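Local coordinates for protein P450 epoxidase (Sorangium cellulosum, PDB 1Q5D) that is a haem-binding member of the cytochrome P450 family that holds the ligand EPB in a pocket beside its haem, at residues Pro19-Ala25 with Leu301-Thr305; Ser49-Thr53 with Tyr315-Ile320; Lys392-Val396 with Glu407-Val411. All coordinates share one frame; numbering follows the deposited sequence.

Contacts 1 and 2 both reach the five-stranded mixed sheet of the P450 fold, through strand 304-309 and strand 49-52; their centres lie about 19 Å apart and their nearest atoms about 5 Å. Contact 3 belongs to a separate antiparallel sheet, its centre about 18 Å from that of contact 1 and about 37 Å from that of contact 2. The chain between its segments returns to contact 1, where the carbonyls of Gly398 and His400 accept hydrogen bonds from the Arg302 guanidinium. Contact 1 alone touches both ligands: Leu301, Gly304 and Thr305 line the EPB pocket and Thr305 also binds the haem. In contact 2, the Leu52 side chain is about 12 Å from the haem and that of Trp50 about 13 Å from EPB.

Contact 1: Pro19-Ala25 with Leu301-Thr305; sequences PFAPGYA and LRIGT. With EPB (7,11-dihydroxy-8,8,10,12,16-pentamethyl-3-[1-methyl-2-(2-methyl-thiazol-4-yl)vinyl]-4,17-dioxabicyclo[14.1.0]heptadecane-5,9-dione), chain C.
With chi1 at -176° the Arg302 side chain sets out opposite its own backbone N, and a bend at chi3 (-63°) swings the guanidinium in among Pro19, Phe20, Tyr24 and Ala25. There NH1 gives a hydrogen bond to Pro19 O (2.7 Å) that lies in the guanidinium plane and runs nearly straight down the carbonyl. The same nitrogen donates to a water (3.0 Å), which also bonds Ala21 O and Ala25 N and so braces the type II turn Ala21-Tyr24. NE and NH2 reach the carbonyls of His400 and Gly398, leaving the buried cation gripped from several sides. Phe20 CE2 rests 3.7 Å from Arg302 CD, its ring almost parallel to the guanidinium (9°). Tyr24, with Pro19 CA 3.4 Å above the plane of its ring, over the centre, returns a bond from OH to Arg302 O (2.8 Å). Further along, Gly304 O accepts from EPB O10 (2.9 Å), while Thr305 OG1 bonds a haem propionate oxygen. The N-terminal loop ahead of helix 29-38 is thereby joined to the start of strand 304-309, where Pro19 and Ile303 pack together on Trp44 of strand 41-44 and Ile303 continues onto Phe327 and Leu329 of strand 325-329.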
ATOM      1  N   PRO A  19      -3.088   5.514  17.899  1.00 28.25           N
ATOM      2  CA  PRO A  19      -3.310   4.572  16.783  1.00 28.39           C
ATOM      3  C   PRO A  19      -2.710   3.162  17.007  1.00 29.57           C
ATOM      4  O   PRO A  19      -2.880   2.289  16.134  1.00 28.60           O
ATOM      5  CB  PRO A  19      -2.624   5.269  15.611  1.00 27.10           C
ATOM      6  CG  PRO A  19      -1.484   6.061  16.269  1.00 26.70           C
ATOM      7  CD  PRO A  19      -2.079   6.541  17.579  1.00 27.70           C
ATOM      8  N   PHE A  20      -2.018   2.946  18.132  1.00 29.61           N
ATOM      9  CA  PHE A  20      -1.535   1.604  18.495  1.00 31.42           C
ATOM     10  C   PHE A  20      -2.305   0.972  19.653  1.00 31.68           C
ATOM     11  O   PHE A  20      -1.983  -0.134  20.092  1.00 31.33           O
ATOM     12  CB  PHE A  20      -0.021   1.599  18.784  1.00 31.71           C
ATOM     13  CG  PHE A  20       0.799   1.985  17.596  1.00 32.95           C
ATOM     14  CD1 PHE A  20       1.244   3.281  17.439  1.00 32.88           C
ATOM     15  CD2 PHE A  20       1.063   1.062  16.598  1.00 33.61           C
ATOM     16  CE1 PHE A  20       1.986   3.649  16.317  1.00 33.63           C
ATOM     17  CE2 PHE A  20       1.788   1.426  15.476  1.00 34.48           C
ATOM     18  CZ  PHE A  20       2.252   2.728  15.342  1.00 33.76           C
ATOM     19  N   ALA A  21      -3.341   1.655  20.122  1.00 33.13           N
ATOM     20  CA  ALA A  21      -4.221   1.095  21.142  1.00 33.31           C
ATOM     21  C   ALA A  21      -4.923  -0.136  20.601  1.00 34.45           C
ATOM     22  O   ALA A  21      -5.297  -0.179  19.420  1.00 34.65           O
ATOM     23  CB  ALA A  21      -5.250   2.118  21.582  1.00 34.49           C
ATOM     24  N   PRO A  22      -5.087  -1.148  21.445  1.00 34.44           N
ATOM     25  CA  PRO A  22      -5.902  -2.314  21.096  1.00 35.12           C
ATOM     26  C   PRO A  22      -7.260  -1.840  20.628  1.00 35.19           C
ATOM     27  O   PRO A  22      -7.824  -0.914  21.215  1.00 35.01           O
ATOM     28  CB  PRO A  22      -6.042  -3.067  22.432  1.00 35.49           C
ATOM     29  CG  PRO A  22      -4.853  -2.646  23.227  1.00 35.42           C
ATOM     30  CD  PRO A  22      -4.471  -1.264  22.781  1.00 35.60           C
ATOM     31  N   GLY A  23      -7.775  -2.450  19.565  1.00 35.75           N
ATOM     32  CA  GLY A  23      -9.039  -2.029  19.004  1.00 34.54           C
ATOM     33  C   GLY A  23      -8.993  -0.978  17.904  1.00 34.28           C
ATOM     34  O   GLY A  23      -9.951  -0.879  17.132  1.00 34.18           O
ATOM     35  N   TYR A  24      -7.910  -0.195  17.828  1.00 32.64           N
ATOM     36  CA  TYR A  24      -7.851   0.920  16.887  1.00 32.16           C
ATOM     37  C   TYR A  24      -7.853   0.424  15.448  1.00 31.72           C
ATOM     38  O   TYR A  24      -8.668   0.866  14.641  1.00 31.51           O
ATOM     39  CB  TYR A  24      -6.648   1.837  17.149  1.00 30.34           C
ATOM     40  CG  TYR A  24      -6.457   2.957  16.134  1.00 29.22           C
ATOM     41  CD1 TYR A  24      -6.931   4.248  16.386  1.00 28.67           C
ATOM     42  CD2 TYR A  24      -5.784   2.732  14.936  1.00 28.33           C
ATOM     43  CE1 TYR A  24      -6.745   5.272  15.469  1.00 28.55           C
ATOM     44  CE2 TYR A  24      -5.592   3.740  14.020  1.00 28.06           C
ATOM     45  CZ  TYR A  24      -6.070   5.009  14.282  1.00 28.94           C
ATOM     46  OH  TYR A  24      -5.877   6.011  13.356  1.00 29.02           O
ATOM     47  N   ALA A  25      -6.952  -0.498  15.133  1.00 31.14           N
ATOM     48  CA  ALA A  25      -6.929  -1.100  13.788  1.00 31.47           C
ATOM     49  C   ALA A  25      -8.311  -1.628  13.385  1.00 31.72           C
ATOM     50  O   ALA A  25      -8.794  -1.339  12.291  1.00 30.51           O
ATOM     51  CB  ALA A  25      -5.892  -2.197  13.704  1.00 29.42           C
ATOM     52  N   LEU A 301      -4.780   2.133   5.805  1.00 26.05           N
ATOM     53  CA  LEU A 301      -3.679   2.808   6.489  1.00 26.21           C
ATOM     54  C   LEU A 301      -4.055   3.095   7.940  1.00 27.41           C
ATOM     55  O   LEU A 301      -5.149   3.585   8.213  1.00 26.86           O
ATOM     56  CB  LEU A 301      -3.304   4.119   5.803  1.00 26.12           C
ATOM     57  CG  LEU A 301      -2.677   3.966   4.412  1.00 27.84           C
ATOM     58  CD1 LEU A 301      -2.332   5.314   3.764  1.00 27.08           C
ATOM     59  CD2 LEU A 301      -1.422   3.089   4.562  1.00 28.12           C
ATOM     60  N   ARG A 302      -3.141   2.771   8.853  1.00 27.42           N
ATOM     61  CA  ARG A 302      -3.326   3.030  10.298  1.00 27.02           C
ATOM     62  C   ARG A 302      -3.377   4.519  10.585  1.00 27.38           C
ATOM     63  O   ARG A 302      -4.247   5.010  11.320  1.00 29.49           O
ATOM     64  CB  ARG A 302      -2.146   2.431  11.072  1.00 25.68           C
ATOM     65  CG  ARG A 302      -2.267   2.546  12.609  1.00 26.80           C
ATOM     66  CD  ARG A 302      -1.185   1.757  13.353  1.00 26.10           C
ATOM     67  NE  ARG A 302      -1.318   0.337  13.078  1.00 25.97           N
ATOM     68  CZ  ARG A 302      -2.077  -0.501  13.779  1.00 24.99           C
ATOM     69  NH1 ARG A 302      -2.769  -0.075  14.837  1.00 24.03           N
ATOM     70  NH2 ARG A 302      -2.132  -1.777  13.422  1.00 22.98           N
ATOM     71  N   ILE A 303      -2.412   5.244  10.042  1.00 28.15           N
ATOM     72  CA  ILE A 303      -2.368   6.690  10.202  1.00 28.64           C
ATOM     73  C   ILE A 303      -2.471   7.371   8.825  1.00 29.94           C
ATOM     74  O   ILE A 303      -3.447   8.068   8.539  1.00 31.20           O
ATOM     75  CB  ILE A 303      -1.080   7.123  10.950  1.00 29.23           C
ATOM     76  CG1 ILE A 303      -0.905   6.282  12.229  1.00 28.34           C
ATOM     77  CG2 ILE A 303      -1.128   8.616  11.292  1.00 28.53           C
ATOM     78  CD1 ILE A 303       0.473   5.671  12.380  1.00 29.55           C
ATOM     79  N   GLY A 304      -1.471   7.174   7.975  1.00 29.76           N
ATOM     80  CA  GLY A 304      -1.497   7.727   6.633  1.00 29.32           C
ATOM     81  C   GLY A 304      -0.131   7.823   6.005  1.00 30.37           C
ATOM     82  O   GLY A 304       0.674   6.893   6.083  1.00 32.85           O
ATOM     83  N   THR A 305       0.150   8.948   5.371  1.00 28.09           N
ATOM     84  CA  THR A 305       1.450   9.140   4.785  1.00 29.01           C
ATOM     85  C   THR A 305       2.052  10.423   5.322  1.00 28.46           C
ATOM     86  O   THR A 305       1.365  11.183   6.005  1.00 29.00           O
ATOM     87  CB  THR A 305       1.405   9.097   3.247  1.00 29.24           C
ATOM     88  OG1 THR A 305       2.742   9.166   2.750  1.00 29.78           O
ATOM     89  CG2 THR A 305       0.729  10.352   2.675  1.00 29.61           C
TER
HETATM   90  O16 EPB C 450       4.453  -0.029   3.336  1.00 39.29           O
HETATM   91  C51 EPB C 450       0.618   2.613   2.100  1.00 47.23           C
HETATM   92  O41 EPB C 450       1.665   2.316  -0.355  1.00 46.31           O
HETATM   93  C5  EPB C 450       1.571   2.804   0.977  1.00 45.76           C
HETATM   94  C4  EPB C 450       2.760   1.841   0.438  1.00 45.50           C
HETATM   95  C16 EPB C 450       4.831   1.078   3.451  1.00 38.25           C
HETATM   96  O1  EPB C 450       5.184   1.930   2.416  1.00 42.15           O
HETATM   97  C2  EPB C 450       5.171   1.495   0.933  1.00 42.04           C
HETATM   98  C3  EPB C 450       4.077   2.357   0.187  1.00 43.61           C
HETATM   99  C20 EPB C 450       6.647   1.844   0.481  1.00 42.54           C
HETATM  100  C21 EPB C 450       7.656   0.886   1.096  1.00 43.31           C
HETATM  101  C22 EPB C 450       6.947   2.868  -0.369  1.00 41.20           C
HETATM  102  C23 EPB C 450       8.215   3.389  -0.883  1.00 41.08           C
HETATM  103  N26 EPB C 450       9.330   3.365  -0.064  1.00 41.15           N
HETATM  104  C25 EPB C 450      10.409   3.906  -0.687  1.00 42.33           C
HETATM  105  C27 EPB C 450      11.704   3.946   0.025  1.00 44.15           C
HETATM  106  C24 EPB C 450       8.428   3.966  -2.078  1.00 38.84           C
HETATM  107  S1  EPB C 450      10.059   4.464  -2.224  1.00 42.62           S
HETATM  108  C15 EPB C 450       4.976   1.717   4.856  1.00 37.33           C
HETATM  109  C14 EPB C 450       6.306   2.565   5.094  1.00 35.55           C
HETATM  110  O14 EPB C 450       7.335   1.665   4.720  1.00 37.02           O
HETATM  111  C13 EPB C 450       6.480   3.246   6.562  1.00 35.01           C
HETATM  112  C29 EPB C 450       6.556   2.099   7.630  1.00 33.41           C
HETATM  113  C30 EPB C 450       7.826   3.963   6.644  1.00 35.56           C
HETATM  114  C12 EPB C 450       5.218   4.205   6.945  1.00 34.19           C
HETATM  115  O12 EPB C 450       4.499   3.959   7.966  1.00 33.56           O
HETATM  116  C11 EPB C 450       4.766   5.477   6.127  1.00 33.12           C
HETATM  117  C28 EPB C 450       4.614   6.592   7.190  1.00 33.70           C
HETATM  118  C10 EPB C 450       3.753   5.027   5.117  1.00 35.09           C
HETATM  119  O10 EPB C 450       2.490   4.709   5.781  1.00 33.74           O
HETATM  120  C9  EPB C 450       3.585   6.172   4.138  1.00 36.22           C
HETATM  121  C91 EPB C 450       4.840   6.388   3.434  1.00 34.88           C
HETATM  122  C8  EPB C 450       2.669   5.904   2.994  1.00 40.63           C
HETATM  123  C7  EPB C 450       2.094   4.433   2.890  1.00 43.73           C
HETATM  124  C6  EPB C 450       2.594   4.063   1.393  1.00 45.84           C
HETATM  125  O   HOH W   1      -4.701  -1.349  16.804  1.00 29.49           O

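Contact 2: Ser49-Thr53 with Tyr315-Ile320; sequences SWVLT and YCGASI
Tyr315 meets Leu52 where strand 313-315 runs into its turn, its CD2 4.2 Å from Leu52 CD2, with the methyl coming obliquely to the ring. Tyr315 also packs on Ala60 and Val61 of helix 55-62, the latter touched by Leu52 as well, and its ring meets Phe67 edge-to-face. Cys316 follows in the type I' turn from Tyr315 to Ala318, a turn closed by backbone bonds in both directions between those two residues. Its thiol also reaches for Leu52: SG lies 4.1 Å from CD2, so a single leucine branch touches the two residues on the entry side of the turn.

Past Gly317, the Ala318 methyl points at the indole of Trp50. CB sits over the six-membered ring, 4.0 Å from its centroid and 22° off the normal, a CH-pi contact offset toward the outer atoms CZ3 and CH2. Ser319 turns its side chain away and its hydroxyl bonds Glu314; what it brings to the tryptophan is its backbone, with O 4.0 Å from Trp50 CZ2. Ile320 then covers the other half of the same face. Its CG1 stands 4.0 Å from the centroid of the five-membered ring and 16° off the normal, while CG2 lies 3.9 Å from Trp50 CD1. A chi1 of -65° at Trp50 sends the indole toward the hairpin, and chi2 turns one face to both residues.

The small 313-320 hairpin thus packs onto strand 49-52 of the main P450 sheet by side chains, the strand axes 9.8 Å apart. No hydrogen bond crosses the interface: dispersion and CH-pi contacts hold it, while the indole NE1 bonds Glu324, so covering the ring face probably costs no polar bond.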
ATOM      1  N   SER A  49       5.202  14.472  15.230  1.00 33.93           N
ATOM      2  CA  SER A  49       4.821  15.152  14.000  1.00 34.23           C
ATOM      3  C   SER A  49       3.423  15.728  14.108  1.00 32.66           C
ATOM      4  O   SER A  49       2.642  15.318  14.955  1.00 31.57           O
ATOM      5  CB  SER A  49       4.887  14.185  12.815  1.00 35.97           C
ATOM      6  OG  SER A  49       3.828  13.260  12.886  1.00 38.85           O
ATOM      7  N   TRP A  50       3.125  16.694  13.249  1.00 32.43           N
ATOM      8  CA  TRP A  50       1.774  17.222  13.136  1.00 31.93           C
ATOM      9  C   TRP A  50       0.880  16.230  12.397  1.00 31.21           C
ATOM     10  O   TRP A  50       1.378  15.445  11.590  1.00 28.84           O
ATOM     11  CB  TRP A  50       1.823  18.533  12.371  1.00 33.20           C
ATOM     12  CG  TRP A  50       2.565  19.604  13.101  1.00 34.00           C
ATOM     13  CD1 TRP A  50       3.862  20.007  12.893  1.00 34.04           C
ATOM     14  CD2 TRP A  50       2.057  20.414  14.162  1.00 34.12           C
ATOM     15  NE1 TRP A  50       4.179  21.027  13.758  1.00 34.36           N
ATOM     16  CE2 TRP A  50       3.090  21.290  14.553  1.00 34.64           C
ATOM     17  CE3 TRP A  50       0.818  20.502  14.814  1.00 34.71           C
ATOM     18  CZ2 TRP A  50       2.924  22.244  15.562  1.00 34.85           C
ATOM     19  CZ3 TRP A  50       0.664  21.442  15.836  1.00 35.30           C
ATOM     20  CH2 TRP A  50       1.711  22.300  16.188  1.00 35.15           C
ATOM     21  N   VAL A  51      -0.430  16.295  12.648  1.00 29.93           N
ATOM     22  CA  VAL A  51      -1.409  15.379  12.047  1.00 31.31           C
ATOM     23  C   VAL A  51      -2.563  16.194  11.470  1.00 32.64           C
ATOM     24  O   VAL A  51      -3.214  16.966  12.195  1.00 33.01           O
ATOM     25  CB  VAL A  51      -1.969  14.387  13.082  1.00 30.41           C
ATOM     26  CG1 VAL A  51      -3.081  13.526  12.487  1.00 30.05           C
ATOM     27  CG2 VAL A  51      -0.854  13.482  13.630  1.00 30.87           C
ATOM     28  N   LEU A  52      -2.819  16.033  10.174  1.00 32.93           N
ATOM     29  CA  LEU A  52      -3.945  16.714   9.530  1.00 33.19           C
ATOM     30  C   LEU A  52      -5.134  15.773   9.387  1.00 33.76           C
ATOM     31  O   LEU A  52      -5.003  14.661   8.841  1.00 34.15           O
ATOM     32  CB  LEU A  52      -3.521  17.281   8.173  1.00 33.87           C
ATOM     33  CG  LEU A  52      -2.538  18.450   8.250  1.00 34.37           C
ATOM     34  CD1 LEU A  52      -1.838  18.663   6.922  1.00 34.51           C
ATOM     35  CD2 LEU A  52      -3.272  19.718   8.686  1.00 35.28           C
ATOM     36  N   THR A  53      -6.300  16.228   9.853  1.00 32.03           N
ATOM     37  CA  THR A  53      -7.479  15.381   9.966  1.00 31.28           C
ATOM     38  C   THR A  53      -8.563  15.557   8.898  1.00 31.20           C
ATOM     39  O   THR A  53      -9.454  14.732   8.820  1.00 30.92           O
ATOM     40  CB  THR A  53      -8.159  15.606  11.317  1.00 32.13           C
ATOM     41  OG1 THR A  53      -8.464  17.006  11.460  1.00 32.64           O
ATOM     42  CG2 THR A  53      -7.203  15.301  12.478  1.00 32.28           C
ATOM     43  N   TYR A 315      -0.115  26.876   9.361  1.00 50.50           N
ATOM     44  CA  TYR A 315      -1.041  25.991   8.656  1.00 48.86           C
ATOM     45  C   TYR A 315      -2.171  25.531   9.573  1.00 48.83           C
ATOM     46  O   TYR A 315      -1.934  24.856  10.583  1.00 48.04           O
ATOM     47  CB  TYR A 315      -0.285  24.784   8.071  1.00 47.61           C
ATOM     48  CG  TYR A 315      -0.906  24.202   6.817  1.00 46.91           C
ATOM     49  CD1 TYR A 315      -0.459  24.581   5.554  1.00 46.96           C
ATOM     50  CD2 TYR A 315      -1.947  23.280   6.893  1.00 46.42           C
ATOM     51  CE1 TYR A 315      -1.039  24.058   4.400  1.00 46.58           C
ATOM     52  CE2 TYR A 315      -2.528  22.749   5.749  1.00 46.03           C
ATOM     53  CZ  TYR A 315      -2.068  23.139   4.508  1.00 46.45           C
ATOM     54  OH  TYR A 315      -2.638  22.617   3.365  1.00 46.89           O
ATOM     55  N   CYS A 316      -3.400  25.897   9.214  1.00 49.03           N
ATOM     56  CA  CYS A 316      -4.584  25.501   9.975  1.00 49.89           C
ATOM     57  C   CYS A 316      -4.508  25.981  11.431  1.00 50.34           C
ATOM     58  O   CYS A 316      -5.094  25.374  12.326  1.00 49.25           O
ATOM     59  CB  CYS A 316      -4.778  23.979   9.922  1.00 50.01           C
ATOM     60  SG  CYS A 316      -5.225  23.304   8.293  1.00 51.14           S
ATOM     61  N   GLY A 317      -3.771  27.066  11.658  1.00 51.54           N
ATOM     62  CA  GLY A 317      -3.662  27.657  12.982  1.00 52.48           C
ATOM     63  C   GLY A 317      -2.486  27.124  13.782  1.00 53.38           C
ATOM     64  O   GLY A 317      -2.396  27.350  14.992  1.00 53.93           O
ATOM     65  N   ALA A 318      -1.582  26.415  13.113  1.00 52.99           N
ATOM     66  CA  ALA A 318      -0.394  25.890  13.774  1.00 52.69           C
ATOM     67  C   ALA A 318       0.876  26.512  13.216  1.00 52.06           C
ATOM     68  O   ALA A 318       0.968  26.802  12.020  1.00 52.35           O
ATOM     69  CB  ALA A 318      -0.337  24.373  13.651  1.00 52.63           C
ATOM     70  N   SER A 319       1.856  26.702  14.089  1.00 51.23           N
ATOM     71  CA  SER A 319       3.146  27.239  13.683  1.00 51.05           C
ATOM     72  C   SER A 319       4.113  26.098  13.427  1.00 50.36           C
ATOM     73  O   SER A 319       4.781  25.614  14.347  1.00 50.36           O
ATOM     74  CB  SER A 319       3.699  28.167  14.764  1.00 51.42           C
ATOM     75  OG  SER A 319       2.800  29.240  14.990  1.00 52.06           O
ATOM     76  N   ILE A 320       4.180  25.671  12.171  1.00 49.01           N
ATOM     77  CA  ILE A 320       5.012  24.539  11.793  1.00 48.06           C
ATOM     78  C   ILE A 320       6.409  25.003  11.421  1.00 47.70           C
ATOM     79  O   ILE A 320       6.578  25.914  10.611  1.00 46.99           O
ATOM     80  CB  ILE A 320       4.359  23.762  10.618  1.00 47.54           C
ATOM     81  CG1 ILE A 320       2.937  23.341  10.997  1.00 47.34           C
ATOM     82  CG2 ILE A 320       5.209  22.558  10.237  1.00 47.69           C
ATOM     83  CD1 ILE A 320       2.141  22.705   9.871  1.00 47.58           C
TER

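Contact 3: Lys392-Val396 with Glu407-Val411; sequences KETPV and ESLNV
Val396 turns CG1 away from its backbone N (chi1 175°), bringing that methyl 3.4 Å from Glu407 OE2 at the end of an extended glutamate chain that crosses it. CG2 goes the other way and lies 3.5 Å from Ser408 OG. The serine hydroxyl reaches it from a position between its own N and carbonyl carbon (chi1 63°), and stands equally close to the valine CB. In the backbone, Val396 N donates to Ser408 O (3.1 Å) and Glu407 N to Val396 O (2.7 Å). Two residues, Glu407 and Ser408, therefore face one valine, which is a classic beta bulge at the antiparallel pairing of strand 396-397 with strand 406-412. Beyond it the other chain bows outward, and the pairing resumes with a bond from Lys392 N to Asn410 O (2.9 Å). Within the bow Glu393, bent at chi2, runs alongside Asn410 with OE2 3.5 Å from the asparagine CB; carboxylate and amide are steeply inclined, 76° apart. A water bridges the bow, accepting from Asn410 N and donating to Glu393 OE2 (2.7 Å). Pro395 CB and Leu409 CD1 touch on the inner side, where both side chains rest on Leu268 of helix 257-272.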
ATOM      1  N   LYS A 392     -16.761 -16.653   9.645  1.00 53.63           N
ATOM      2  CA  LYS A 392     -16.814 -17.631  10.728  1.00 55.09           C
ATOM      3  C   LYS A 392     -16.774 -16.943  12.085  1.00 55.46           C
ATOM      4  O   LYS A 392     -17.454 -17.360  13.024  1.00 55.49           O
ATOM      5  CB  LYS A 392     -15.671 -18.646  10.628  1.00 55.90           C
ATOM      6  CG  LYS A 392     -15.930 -19.924  11.421  1.00 56.71           C
ATOM      7  CD  LYS A 392     -14.637 -20.616  11.806  1.00 57.42           C
ATOM      8  CE  LYS A 392     -14.912 -22.009  12.360  1.00 58.19           C
ATOM      9  NZ  LYS A 392     -13.716 -22.892  12.228  1.00 58.76           N
ATOM     10  N   GLU A 393     -15.971 -15.887  12.177  1.00 55.41           N
ATOM     11  CA  GLU A 393     -15.811 -15.146  13.419  1.00 55.52           C
ATOM     12  C   GLU A 393     -14.975 -13.894  13.175  1.00 53.81           C
ATOM     13  O   GLU A 393     -14.367 -13.749  12.111  1.00 53.83           O
ATOM     14  CB  GLU A 393     -15.181 -16.030  14.499  1.00 57.51           C
ATOM     15  CG  GLU A 393     -13.706 -15.779  14.749  1.00 59.82           C
ATOM     16  CD  GLU A 393     -12.813 -16.586  13.833  1.00 60.86           C
ATOM     17  OE1 GLU A 393     -12.881 -17.834  13.874  1.00 61.58           O
ATOM     18  OE2 GLU A 393     -12.041 -15.965  13.075  1.00 61.83           O
ATOM     19  N   THR A 394     -14.957 -12.998  14.156  1.00 51.02           N
ATOM     20  CA  THR A 394     -14.300 -11.701  14.017  1.00 48.64           C
ATOM     21  C   THR A 394     -12.859 -11.817  13.531  1.00 45.96           C
ATOM     22  O   THR A 394     -12.069 -12.607  14.061  1.00 45.97           O
ATOM     23  CB  THR A 394     -14.339 -10.929  15.355  1.00 49.20           C
ATOM     24  OG1 THR A 394     -15.488 -11.334  16.112  1.00 49.99           O
ATOM     25  CG2 THR A 394     -14.593  -9.450  15.108  1.00 49.40           C
ATOM     26  N   PRO A 395     -12.514 -11.028  12.520  1.00 43.23           N
ATOM     27  CA  PRO A 395     -11.134 -10.982  12.033  1.00 40.99           C
ATOM     28  C   PRO A 395     -10.185 -10.519  13.130  1.00 37.73           C
ATOM     29  O   PRO A 395     -10.564  -9.738  13.999  1.00 36.66           O
ATOM     30  CB  PRO A 395     -11.183  -9.941  10.908  1.00 41.44           C
ATOM     31  CG  PRO A 395     -12.440  -9.168  11.140  1.00 42.46           C
ATOM     32  CD  PRO A 395     -13.408 -10.129  11.768  1.00 43.05           C
ATOM     33  N   VAL A 396      -8.959 -11.010  13.089  1.00 35.41           N
ATOM     34  CA  VAL A 396      -7.935 -10.575  14.039  1.00 33.80           C
ATOM     35  C   VAL A 396      -7.024  -9.512  13.400  1.00 32.06           C
ATOM     36  O   VAL A 396      -6.541  -9.693  12.274  1.00 31.40           O
ATOM     37  CB  VAL A 396      -7.110 -11.796  14.535  1.00 34.45           C
ATOM     38  CG1 VAL A 396      -5.939 -11.366  15.435  1.00 33.74           C
ATOM     39  CG2 VAL A 396      -8.033 -12.803  15.250  1.00 35.15           C
ATOM     40  N   GLU A 407      -4.651 -10.039  10.425  1.00 33.41           N
ATOM     41  CA  GLU A 407      -3.814 -11.216  10.555  1.00 36.26           C
ATOM     42  C   GLU A 407      -4.533 -12.486  10.107  1.00 36.38           C
ATOM     43  O   GLU A 407      -3.908 -13.403   9.574  1.00 36.99           O
ATOM     44  CB  GLU A 407      -3.314 -11.350  12.001  1.00 37.65           C
ATOM     45  CG  GLU A 407      -2.388 -10.214  12.401  1.00 38.88           C
ATOM     46  CD  GLU A 407      -1.926 -10.294  13.848  1.00 39.85           C
ATOM     47  OE1 GLU A 407      -0.858  -9.738  14.143  1.00 41.20           O
ATOM     48  OE2 GLU A 407      -2.616 -10.900  14.684  1.00 40.12           O
ATOM     49  N   SER A 408      -5.840 -12.535  10.331  1.00 36.33           N
ATOM     50  CA  SER A 408      -6.658 -13.671   9.920  1.00 36.33           C
ATOM     51  C   SER A 408      -8.090 -13.225   9.629  1.00 36.35           C
ATOM     52  O   SER A 408      -8.642 -12.362  10.309  1.00 35.69           O
ATOM     53  CB  SER A 408      -6.630 -14.786  10.981  1.00 37.54           C
ATOM     54  OG  SER A 408      -7.197 -14.343  12.198  1.00 38.78           O
ATOM     55  N   LEU A 409      -8.670 -13.808   8.585  1.00 36.17           N
ATOM     56  CA  LEU A 409     -10.042 -13.559   8.188  1.00 36.13           C
ATOM     57  C   LEU A 409     -10.650 -14.917   7.870  1.00 37.12           C
ATOM     58  O   LEU A 409     -10.568 -15.409   6.740  1.00 36.26           O
ATOM     59  CB  LEU A 409     -10.073 -12.646   6.953  1.00 36.09           C
ATOM     60  CG  LEU A 409     -11.446 -12.262   6.398  1.00 36.14           C
ATOM     61  CD1 LEU A 409     -12.364 -11.804   7.508  1.00 36.64           C
ATOM     62  CD2 LEU A 409     -11.328 -11.185   5.300  1.00 35.94           C
ATOM     63  N   ASN A 410     -11.229 -15.542   8.886  1.00 39.26           N
ATOM     64  CA  ASN A 410     -11.689 -16.915   8.767  1.00 41.20           C
ATOM     65  C   ASN A 410     -13.125 -16.986   8.283  1.00 41.46           C
ATOM     66  O   ASN A 410     -14.014 -16.330   8.831  1.00 41.84           O
ATOM     67  CB  ASN A 410     -11.517 -17.661  10.092  1.00 41.84           C
ATOM     68  CG  ASN A 410     -10.088 -18.132  10.311  1.00 42.84           C
ATOM     69  OD1 ASN A 410      -9.380 -17.618  11.177  1.00 43.64           O
ATOM     70  ND2 ASN A 410      -9.654 -19.103   9.514  1.00 42.74           N
ATOM     71  N   VAL A 411     -13.343 -17.778   7.239  1.00 42.19           N
ATOM     72  CA  VAL A 411     -14.655 -17.883   6.632  1.00 43.22           C
ATOM     73  C   VAL A 411     -15.041 -19.338   6.426  1.00 44.54           C
ATOM     74  O   VAL A 411     -14.199 -20.241   6.508  1.00 44.02           O
ATOM     75  CB  VAL A 411     -14.713 -17.170   5.256  1.00 43.03           C
ATOM     76  CG1 VAL A 411     -14.335 -15.705   5.384  1.00 42.88           C
ATOM     77  CG2 VAL A 411     -13.815 -17.878   4.235  1.00 42.94           C
TER
HETATM   78  O   HOH W   2     -11.746 -14.248  11.022  1.00 40.37           O